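Local structure of HRDC domain-containing protein (Bifidobacterium adolescentis ATCC 15703, 3CYM) at residues D252-P255 with T256-L259. The protein is of unknown function but probably binds nucleic acid and acts as a 3'-5' exonuclease. Sequence-based numbering, arbitrary orientation.
Sequences DIAP and TLLL
Leu257 N and Leu258 N donate to the carbonyl groups of Ala254 and Pro255 from above their planes, off the lone pairs. Leu257 N meets Ala254 O at 2.9 Å and stands 43° out of that plane. Leu258 N meets Pro255 O at 3.0 Å, tilted further out, at 58°. A weak bond from Leu259 N also reaches Pro255 O. Both stronger bonds span three residues and close a tight helical turn.

Ile253 packs across this turn with both branches. Its CG1 lies anti to the backbone N (chi1 -174°), which brings Ile253 CG1 to 3.8 Å from Leu257 CD1. The Ile253 and Leu257 side chains cross at about a right angle. Ile253 CG2 faces the other leucine and lies 3.8 Å from Leu258 CD2. The extended Ile253 CD1 reaches Leu257 CB at 3.8 Å. Ala254 CB adds a contact to Leu257 CD1 at 3.9 Å. Without the two branches of Ile253, as with an alanine here, the leucines would probably lose a shared partner and be freer to turn.

This turn links helices 231-250 and 261-270 of the HRDC domain. Leu258 packs on Leu247 and Pro255 on Arg244 and Ala248, while Thr256 and Leu259 touch helix 261-270. Just before the turn Asp252 forms a salt bridge to Arg52, and Ala254 shares backbone hydrogen bonds with Phe51, both in the loop between strands 40-47 and 57-65 of the exonuclease sheet.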
ATOM      1  N   ASP A 252       9.902  17.516   1.410  1.00 24.08           N
ATOM      2  CA  ASP A 252       9.200  16.637   0.458  1.00 19.77           C
ATOM      3  C   ASP A 252      10.154  15.664  -0.247  1.00 19.79           C
ATOM      4  O   ASP A 252      10.351  15.724  -1.461  1.00 14.97           O
ATOM      5  CB  ASP A 252       8.372  17.467  -0.534  1.00 21.88           C
ATOM      6  CG  ASP A 252       7.393  16.632  -1.327  1.00 19.01           C
ATOM      7  OD1 ASP A 252       7.142  15.462  -0.953  1.00 19.51           O
ATOM      8  OD2 ASP A 252       6.873  17.155  -2.333  1.00 23.73           O
ATOM      9  N   ILE A 253      10.746  14.773   0.540  1.00 18.88           N
ATOM     10  CA  ILE A 253      11.751  13.837   0.049  1.00 20.31           C
ATOM     11  C   ILE A 253      11.686  12.570   0.899  1.00 18.58           C
ATOM     12  O   ILE A 253      11.358  12.643   2.086  1.00 20.70           O
ATOM     13  CB  ILE A 253      13.182  14.500   0.042  1.00 20.06           C
ATOM     14  CG1 ILE A 253      14.235  13.588  -0.608  1.00 15.93           C
ATOM     15  CG2 ILE A 253      13.571  14.998   1.439  1.00 20.89           C
ATOM     16  CD1 ILE A 253      15.610  14.210  -0.727  1.00 15.03           C
ATOM     17  N   ALA A 254      11.956  11.416   0.284  1.00 17.77           N
ATOM     18  CA  ALA A 254      12.015  10.136   0.995  1.00 18.74           C
ATOM     19  C   ALA A 254      13.025  10.221   2.137  1.00 18.03           C
ATOM     20  O   ALA A 254      14.174  10.585   1.902  1.00 22.01           O
ATOM     21  CB  ALA A 254      12.393   9.023   0.041  1.00 15.37           C
ATOM     22  N   PRO A 255      12.589   9.914   3.377  1.00 22.25           N
ATOM     23  CA  PRO A 255      13.403  10.034   4.595  1.00 20.11           C
ATOM     24  C   PRO A 255      14.807   9.431   4.501  1.00 22.37           C
ATOM     25  O   PRO A 255      15.762  10.037   4.987  1.00 19.41           O
ATOM     26  CB  PRO A 255      12.575   9.292   5.639  1.00 20.73           C
ATOM     27  CG  PRO A 255      11.178   9.439   5.174  1.00 24.15           C
ATOM     28  CD  PRO A 255      11.221   9.453   3.682  1.00 20.43           C
ATOM     29  N   THR A 256      14.930   8.274   3.848  1.00 22.26           N
ATOM     30  CA  THR A 256      16.212   7.575   3.749  1.00 20.48           C
ATOM     31  C   THR A 256      17.178   8.191   2.732  1.00 21.41           C
ATOM     32  O   THR A 256      18.322   7.745   2.603  1.00 17.77           O
ATOM     33  CB  THR A 256      16.015   6.090   3.439  1.00 19.85           C
ATOM     34  OG1 THR A 256      15.117   5.959   2.337  1.00 22.65           O
ATOM     35  CG2 THR A 256      15.444   5.359   4.656  1.00 16.60           C
ATOM     36  N   LEU A 257      16.709   9.201   2.001  1.00 19.88           N
ATOM     37  CA  LEU A 257      17.588  10.003   1.159  1.00 19.20           C
ATOM     38  C   LEU A 257      18.305  11.068   1.989  1.00 22.10           C
ATOM     39  O   LEU A 257      19.392  11.522   1.632  1.00 26.09           O
ATOM     40  CB  LEU A 257      16.815  10.629  -0.012  1.00 18.43           C
ATOM     41  CG  LEU A 257      16.490   9.697  -1.187  1.00 17.63           C
ATOM     42  CD1 LEU A 257      15.418  10.282  -2.089  1.00 17.47           C
ATOM     43  CD2 LEU A 257      17.747   9.396  -1.987  1.00 18.34           C
ATOM     44  N   LEU A 258      17.695  11.454   3.107  1.00 25.04           N
ATOM     45  CA  LEU A 258      18.277  12.455   3.999  1.00 23.16           C
ATOM     46  C   LEU A 258      19.299  11.853   4.952  1.00 22.19           C
ATOM     47  O   LEU A 258      20.308  12.474   5.273  1.00 21.66           O
ATOM     48  CB  LEU A 258      17.176  13.149   4.797  1.00 20.53           C
ATOM     49  CG  LEU A 258      16.225  14.024   3.989  1.00 23.39           C
ATOM     50  CD1 LEU A 258      15.393  14.865   4.941  1.00 18.96           C
ATOM     51  CD2 LEU A 258      16.991  14.916   2.989  1.00 20.14           C
ATOM     52  N   LEU A 259      19.012  10.640   5.408  1.00 22.82           N
ATOM     53  CA  LEU A 259      19.847   9.942   6.367  1.00 18.53           C
ATOM     54  C   LEU A 259      19.511   8.454   6.277  1.00 21.52           C
ATOM     55  O   LEU A 259      18.338   8.060   6.344  1.00 23.17           O
ATOM     56  CB  LEU A 259      19.615  10.501   7.786  1.00 12.80           C
ATOM     57  CG  LEU A 259      20.443   9.981   8.964  1.00 11.67           C
ATOM     58  CD1 LEU A 259      21.904  10.404   8.869  1.00  5.16           C
ATOM     59  CD2 LEU A 259      19.832  10.462  10.266  1.00 13.04           C
TER